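GH3 beta-N-acetylglucosaminidase (Paenibacillaceae, PDB 6K5J) probably cleaves terminal beta-linked N-acetylglucosamine residues from chitin-type oligosaccharides, as a glycoside hydrolase of family 3. Local coordinates at residues A[17-22]-A[332-337]; A[389-394]-A[425-430]; A[463-468]-A[491-496]. All blocks are in the same frame, centred on the assembly; numbering follows the deposited sequence.

Contact 1: residues A[17-22]-A[332-337]; sequences VGQLVM and RLLALK
The flat carboxamide of Gln19 meets the helix of 332-337 at its oxygen edge and over one face. Lys337 NZ comes in at the edge and gives a hydrogen bond to Gln19 OE1 (2.8 Å), lying in the carbonyl plane on a lone pair, with a C=O...N angle of 118°. Above that plane, Leu334 CD2 stands 4.0 Å from the same Gln19 OE1. The glutamine chain folds over at its second torsion (chi2 -59°) to present its oxygen, whereas the lysine reaches out with its chain extended. Lysine suits this buried place because Pro77 O and Gly44 O also accept from NZ, so three carbonyl oxygens share its probable charge. Shortening Gln19 to an alanine would probably leave the ammonium with one acceptor fewer and open a gap beside Leu334 CD2. Away from the amide, Leu333 CD1 rests on the backbone Gln19 O (3.4 Å) and touches Leu20 CD2 (3.9 Å), the two leucine chains crossing at about a right angle. Helix 323-339 thus packs where helix 13-19 turns into strand 21-23, which runs between strands 45-47 and 296-298 of the TIM-barrel-type domain, while helix 302-317 packs against Val17 and Val21.

Contact 2: residues A[389-394]-A[425-430]; sequences PVLVVW and NEQTIG
Asn425 and Val390 make the first of five backbone hydrogen bonds between the two parallel segments, a pairing that Asp423 extends. The series runs from Asn425 N to Val390 O (2.8 Å) through Val392 N to Asn425 O, Gln427 N to Val392 O and Trp394 N to Gln427 O, ending with Ile429 N to Trp394 O (2.8 Å). On one face of this pair lie Val392, Trp394, Glu426 and Thr428. Glu426 runs beside Trp394, pointing the same way, with carboxylate and indole planes 46° apart; its OE2 touches Val392 CG1 (3.5 Å) and Trp394 CB (3.8 Å). Thr428 OG1 comes to the indole edge, 3.9 Å from Trp394 CD1. The other face carries Leu391, Val393, Asn425 and Gln427, and here Leu391 CD1 meets the methylene Gln427 CG (3.9 Å). Val393 CG1, set anti to its own nitrogen (chi1 -173°), meets Ile429 CD1 at 3.6 Å.

A second layer fixes these groups. Gln427 NE2 gives an in-plane bond to a lone pair of Asn425 OD1 (2.9 Å). Thr412 OG1 bonds with Glu426 OE1 and Gly414 N with OE2, fixing the carboxylate's turn; an acid suits this start of helix 413-419. Leu413 of that helix covers Val392 and Trp394, and helix 435-447 lies against Gln427 and Ile429. Val390 to Val393 are branched aliphatics, which suits a strand buried between two others; the outermost strand, 424-430, bears more polar residues. Strand 390-396, helix 413-419 and strand 424-430 form a beta-alpha-beta unit of the alpha/beta sandwich that commonly follows the barrel in family 3 hydrolases.

Contact 3: residues A[463-468]-A[491-496]; sequences DQAALI and NALPTV
Ile468 and Leu493 supply the heart of an apolar contact between helix 462-472 and the loop leading to strand 499-501. Ile468 uses its gamma methyl: CG2 meets Leu493 CD2 at 3.6 Å and Val496 CG2, also at 3.6 Å, so one methyl bridges two loop residues. With CG1 beside the backbone N (chi1 -65°), the beta-branch leaves CG2 facing the loop, and the isoleucine as a whole also reaches Val453 and Ser455 of the neighbouring strand. One turn earlier, Ala465 CB lies 4.2 Å from Leu493 CD2; its small size suits a spot where the leucine comes close to the helix backbone.

Contacts of carbon with carbonyl oxygen make a second group. Leu493 CD2 packs 3.8 Å from Ala465 O, a van der Waals touch, whereas Ala465 CB comes no nearer to Ala492 O than 4.4 Å.

Hydrogen bonds act within the loop and around it, and none joins the two segments. A type I turn from Leu493 to Val496 is closed by Val496 N giving to Leu493 O (3.2 Å), and Pro494 suits its second position because its ring fixes phi near the value needed. This turn brings Leu493 and Val496 together against Ile468. Arg377 NH1 binds both Leu493 O and Val496 O, and Thr495 OG1 is hydrogen-bonded to OE1 of Glu469, the next residue of helix 462-472.

Contact between the two segments therefore rests on shape and the exclusion of water, while the directional bonds that set the loop's form come from the turn itself, from Arg377 and from Glu469 of the same helix.

Overall arrangement
Contact 1 is the most enclosed of the three, with Leu334 alone of its touching residues partly exposed; contacts 2 and 3 each have one side towards the surface. Contact 1 lies in the barrel-type domain, about 49 Å between centres from each of the others and across the chain's centre from them. Contact 2 lies within the mixed sheet, and contact 3 packs beside it, its Ile468 reaching strand 450-455; their centres are 16 Å apart, and Ile429 CD1 meets Leu467 CD2 at 4.0 Å. Gln427 and Leu467 both touch Ile441 of helix 435-447. Chemistry follows place: contact 2 depends on backbone bonds, contact 3 on methyl groups, and contact 1 combines leucine packing with a buried lysine.

Contact 1: residues A[17-22]-A[332-337]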
# COMPACT_ATOMS: atom_id res chain seq x y z
N VAL A 17 -4.56 -27.85 -7.04
CA VAL A 17 -5.41 -27.02 -6.20
C VAL A 17 -4.56 -26.16 -5.27
O VAL A 17 -4.83 -24.98 -5.06
CB VAL A 17 -6.42 -27.89 -5.43
CG1 VAL A 17 -6.97 -27.16 -4.20
CG2 VAL A 17 -7.55 -28.33 -6.36
N GLY A 18 -3.50 -26.75 -4.70
CA GLY A 18 -2.62 -25.99 -3.83
C GLY A 18 -1.97 -24.80 -4.51
O GLY A 18 -1.75 -23.76 -3.88
N GLN A 19 -1.65 -24.93 -5.81
CA GLN A 19 -1.06 -23.82 -6.55
C GLN A 19 -1.95 -22.58 -6.52
O GLN A 19 -1.44 -21.45 -6.64
CB GLN A 19 -0.80 -24.22 -8.00
CG GLN A 19 0.45 -25.03 -8.20
CD GLN A 19 1.70 -24.31 -7.74
OE1 GLN A 19 2.10 -23.29 -8.33
NE2 GLN A 19 2.31 -24.81 -6.68
N LEU A 20 -3.26 -22.76 -6.36
CA LEU A 20 -4.22 -21.66 -6.41
C LEU A 20 -4.32 -20.88 -5.10
O LEU A 20 -5.14 -19.96 -5.02
CB LEU A 20 -5.60 -22.19 -6.77
CG LEU A 20 -5.65 -23.17 -7.95
CD1 LEU A 20 -7.09 -23.56 -8.22
CD2 LEU A 20 -5.04 -22.53 -9.18
N VAL A 21 -3.52 -21.19 -4.09
CA VAL A 21 -3.66 -20.56 -2.78
C VAL A 21 -2.34 -19.90 -2.38
O VAL A 21 -1.27 -20.50 -2.52
CB VAL A 21 -4.12 -21.57 -1.72
CG1 VAL A 21 -4.15 -20.91 -0.33
CG2 VAL A 21 -5.49 -22.13 -2.11
N MET A 22 -2.43 -18.67 -1.89
CA MET A 22 -1.31 -18.00 -1.25
C MET A 22 -1.67 -17.76 0.21
O MET A 22 -2.75 -17.22 0.50
CB MET A 22 -0.98 -16.66 -1.94
CG MET A 22 0.12 -15.87 -1.22
SD MET A 22 0.61 -14.43 -2.18
CE MET A 22 1.86 -15.13 -3.28
N ARG A 332 -1.11 -20.32 -15.85
CA ARG A 332 -0.72 -18.92 -15.69
C ARG A 332 0.24 -18.75 -14.52
O ARG A 332 1.21 -17.98 -14.62
CB ARG A 332 -1.96 -18.06 -15.48
CG ARG A 332 -2.96 -18.10 -16.62
CD ARG A 332 -4.13 -17.19 -16.29
NE ARG A 332 -5.12 -17.07 -17.36
CZ ARG A 332 -6.40 -17.44 -17.26
NH1 ARG A 332 -6.87 -17.97 -16.14
NH2 ARG A 332 -7.21 -17.25 -18.30
N LEU A 333 0.01 -19.47 -13.41
CA LEU A 333 0.90 -19.35 -12.26
C LEU A 333 2.28 -19.94 -12.55
O LEU A 333 3.30 -19.34 -12.20
CB LEU A 333 0.26 -20.01 -11.04
CG LEU A 333 -0.97 -19.25 -10.56
CD1 LEU A 333 -1.94 -20.18 -9.80
CD2 LEU A 333 -0.55 -18.05 -9.71
N LEU A 334 2.33 -21.10 -13.21
CA LEU A 334 3.63 -21.68 -13.54
C LEU A 334 4.40 -20.79 -14.53
O LEU A 334 5.63 -20.70 -14.45
CB LEU A 334 3.43 -23.09 -14.11
CG LEU A 334 2.88 -24.14 -13.14
CD1 LEU A 334 2.83 -25.51 -13.78
CD2 LEU A 334 3.70 -24.20 -11.86
N ALA A 335 3.69 -20.13 -15.46
CA ALA A 335 4.37 -19.26 -16.41
C ALA A 335 4.98 -18.05 -15.71
O ALA A 335 6.12 -17.66 -16.01
CB ALA A 335 3.40 -18.80 -17.51
N LEU A 336 4.25 -17.46 -14.77
CA LEU A 336 4.80 -16.36 -13.98
C LEU A 336 6.02 -16.81 -13.18
O LEU A 336 7.05 -16.13 -13.15
CB LEU A 336 3.72 -15.80 -13.05
CG LEU A 336 4.20 -14.69 -12.11
CD1 LEU A 336 4.78 -13.55 -12.91
CD2 LEU A 336 3.06 -14.19 -11.21
N LYS A 337 5.92 -17.98 -12.56
CA LYS A 337 7.01 -18.48 -11.73
C LYS A 337 8.27 -18.74 -12.55
O LYS A 337 9.39 -18.48 -12.09
CB LYS A 337 6.57 -19.76 -11.01
CG LYS A 337 5.62 -19.50 -9.83
CD LYS A 337 5.15 -20.79 -9.20
CE LYS A 337 4.40 -20.51 -7.89
NZ LYS A 337 4.14 -21.74 -7.09

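Contact 2: residues A[389-394]-A[425-430]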
# COMPACT_ATOMS: atom_id res chain seq x y z
N PRO A 389 12.15 29.87 19.33
CA PRO A 389 11.83 28.45 19.49
C PRO A 389 10.70 28.04 18.57
O PRO A 389 9.90 28.85 18.10
CB PRO A 389 11.40 28.33 20.96
CG PRO A 389 11.78 29.65 21.60
CD PRO A 389 11.76 30.66 20.51
N VAL A 390 10.62 26.73 18.32
CA VAL A 390 9.59 26.15 17.47
C VAL A 390 8.95 25.01 18.24
O VAL A 390 9.64 24.10 18.72
CB VAL A 390 10.18 25.64 16.14
CG1 VAL A 390 9.06 25.17 15.20
CG2 VAL A 390 11.03 26.72 15.48
N LEU A 391 7.63 25.05 18.36
CA LEU A 391 6.88 23.93 18.91
C LEU A 391 6.39 23.07 17.75
O LEU A 391 5.62 23.54 16.91
CB LEU A 391 5.70 24.43 19.74
CG LEU A 391 4.79 23.30 20.25
CD1 LEU A 391 5.53 22.38 21.24
CD2 LEU A 391 3.52 23.87 20.86
N VAL A 392 6.84 21.82 17.69
CA VAL A 392 6.37 20.87 16.70
C VAL A 392 5.45 19.87 17.39
O VAL A 392 5.84 19.24 18.38
CB VAL A 392 7.53 20.14 16.00
CG1 VAL A 392 6.98 19.09 15.01
CG2 VAL A 392 8.44 21.15 15.29
N VAL A 393 4.23 19.74 16.88
CA VAL A 393 3.26 18.77 17.37
C VAL A 393 3.30 17.56 16.44
O VAL A 393 2.98 17.67 15.25
CB VAL A 393 1.86 19.37 17.45
CG1 VAL A 393 0.90 18.40 18.13
CG2 VAL A 393 1.90 20.69 18.23
N TRP A 394 3.72 16.41 16.97
CA TRP A 394 4.02 15.25 16.14
C TRP A 394 3.03 14.14 16.45
O TRP A 394 2.96 13.69 17.61
CB TRP A 394 5.45 14.77 16.36
CG TRP A 394 5.80 13.56 15.54
CD1 TRP A 394 5.86 12.27 15.96
CD2 TRP A 394 6.11 13.54 14.14
NE1 TRP A 394 6.19 11.44 14.91
CE2 TRP A 394 6.34 12.19 13.78
CE3 TRP A 394 6.20 14.53 13.15
CZ2 TRP A 394 6.68 11.81 12.48
CZ3 TRP A 394 6.52 14.14 11.85
CH2 TRP A 394 6.76 12.79 11.53
N ASN A 425 10.99 22.25 20.39
CA ASN A 425 10.28 21.44 21.37
C ASN A 425 9.31 20.57 20.58
O ASN A 425 8.27 21.05 20.13
CB ASN A 425 9.56 22.33 22.37
CG ASN A 425 8.91 21.54 23.49
OD1 ASN A 425 8.68 20.34 23.37
ND2 ASN A 425 8.62 22.22 24.61
N GLU A 426 9.64 19.28 20.40
CA GLU A 426 8.75 18.35 19.69
C GLU A 426 7.93 17.54 20.69
O GLU A 426 8.48 16.74 21.46
CB GLU A 426 9.51 17.41 18.77
CG GLU A 426 8.57 16.58 17.90
CD GLU A 426 9.27 15.95 16.71
OE1 GLU A 426 10.23 15.18 16.92
OE2 GLU A 426 8.85 16.24 15.56
N GLN A 427 6.61 17.70 20.63
CA GLN A 427 5.68 17.01 21.50
C GLN A 427 4.92 15.96 20.68
O GLN A 427 4.26 16.30 19.70
CB GLN A 427 4.69 18.00 22.12
CG GLN A 427 5.34 18.95 23.12
CD GLN A 427 5.81 18.24 24.37
OE1 GLN A 427 5.13 17.34 24.87
NE2 GLN A 427 6.97 18.64 24.89
N THR A 428 5.02 14.70 21.10
CA THR A 428 4.31 13.63 20.42
C THR A 428 2.94 13.43 21.05
O THR A 428 2.82 13.30 22.27
CB THR A 428 5.10 12.32 20.49
OG1 THR A 428 6.35 12.50 19.84
CG2 THR A 428 4.32 11.19 19.80
N ILE A 429 1.91 13.42 20.21
CA ILE A 429 0.54 13.21 20.66
C ILE A 429 -0.09 12.12 19.80
O ILE A 429 0.42 11.76 18.74
CB ILE A 429 -0.30 14.51 20.60
CG1 ILE A 429 -0.54 14.93 19.15
CG2 ILE A 429 0.38 15.61 21.41
CD1 ILE A 429 -1.60 16.02 18.98
N GLY A 430 -1.19 11.57 20.29
CA GLY A 430 -1.90 10.56 19.54
C GLY A 430 -2.65 11.15 18.37
O GLY A 430 -3.07 12.31 18.39

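Contact 3: residues A[463-468]-A[491-496]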
# COMPACT_ATOMS: atom_id res chain seq x y z
N ASP A 463 -10.93 15.19 17.38
CA ASP A 463 -10.18 15.83 18.47
C ASP A 463 -8.87 16.42 17.97
O ASP A 463 -8.40 17.44 18.50
CB ASP A 463 -9.91 14.84 19.60
CG ASP A 463 -11.18 14.35 20.26
OD1 ASP A 463 -12.20 15.08 20.23
OD2 ASP A 463 -11.17 13.23 20.81
N GLN A 464 -8.25 15.79 16.97
CA GLN A 464 -7.07 16.37 16.34
C GLN A 464 -7.43 17.65 15.60
O GLN A 464 -6.74 18.67 15.74
CB GLN A 464 -6.44 15.36 15.37
CG GLN A 464 -5.10 15.80 14.83
CD GLN A 464 -4.58 14.90 13.71
OE1 GLN A 464 -3.92 15.38 12.79
NE2 GLN A 464 -4.90 13.61 13.76
N ALA A 465 -8.51 17.63 14.81
CA ALA A 465 -8.88 18.82 14.05
C ALA A 465 -9.28 19.96 14.97
O ALA A 465 -8.98 21.13 14.69
CB ALA A 465 -10.01 18.49 13.07
N ALA A 466 -9.95 19.64 16.08
CA ALA A 466 -10.38 20.68 17.01
C ALA A 466 -9.19 21.35 17.68
O ALA A 466 -9.18 22.57 17.86
CB ALA A 466 -11.33 20.08 18.05
N LEU A 467 -8.17 20.57 18.06
CA LEU A 467 -6.95 21.15 18.59
C LEU A 467 -6.32 22.12 17.59
O LEU A 467 -5.94 23.24 17.95
CB LEU A 467 -5.95 20.06 18.98
CG LEU A 467 -4.53 20.51 19.33
CD1 LEU A 467 -4.56 21.52 20.47
CD2 LEU A 467 -3.65 19.32 19.69
N ILE A 468 -6.22 21.69 16.33
CA ILE A 468 -5.61 22.54 15.31
C ILE A 468 -6.42 23.83 15.13
O ILE A 468 -5.86 24.93 15.08
CB ILE A 468 -5.48 21.78 13.98
CG1 ILE A 468 -4.50 20.63 14.12
CG2 ILE A 468 -5.05 22.74 12.89
CD1 ILE A 468 -4.54 19.64 12.93
N ASN A 491 -9.68 20.43 4.42
CA ASN A 491 -11.13 20.58 4.30
C ASN A 491 -11.81 20.70 5.66
O ASN A 491 -12.93 21.23 5.74
CB ASN A 491 -11.74 19.38 3.55
CG ASN A 491 -11.38 19.37 2.09
OD1 ASN A 491 -10.95 20.38 1.54
ND2 ASN A 491 -11.55 18.22 1.45
N ALA A 492 -11.17 20.21 6.72
CA ALA A 492 -11.69 20.27 8.07
C ALA A 492 -11.07 21.40 8.89
O ALA A 492 -11.32 21.47 10.10
CB ALA A 492 -11.47 18.94 8.79
N LEU A 493 -10.26 22.27 8.27
CA LEU A 493 -9.45 23.26 8.99
C LEU A 493 -9.65 24.66 8.41
O LEU A 493 -8.71 25.28 7.90
CB LEU A 493 -7.98 22.86 8.96
CG LEU A 493 -7.66 21.49 9.56
CD1 LEU A 493 -6.21 21.09 9.26
CD2 LEU A 493 -7.93 21.48 11.08
N PRO A 494 -10.87 25.21 8.48
CA PRO A 494 -11.13 26.48 7.79
C PRO A 494 -10.40 27.68 8.37
O PRO A 494 -10.22 28.67 7.65
CB PRO A 494 -12.66 26.63 7.90
CG PRO A 494 -13.04 25.81 9.10
CD PRO A 494 -12.07 24.66 9.14
N THR A 495 -9.95 27.63 9.63
CA THR A 495 -9.27 28.76 10.25
C THR A 495 -7.77 28.76 10.01
O THR A 495 -7.11 29.79 10.22
CB THR A 495 -9.54 28.75 11.76
OG1 THR A 495 -10.91 28.41 11.98
CG2 THR A 495 -9.25 30.12 12.39
N VAL A 496 -7.21 27.64 9.55
CA VAL A 496 -5.77 27.54 9.34
C VAL A 496 -5.37 28.46 8.20
O VAL A 496 -6.03 28.50 7.15
CB VAL A 496 -5.39 26.07 9.07
CG1 VAL A 496 -4.00 25.95 8.47
CG2 VAL A 496 -5.49 25.28 10.35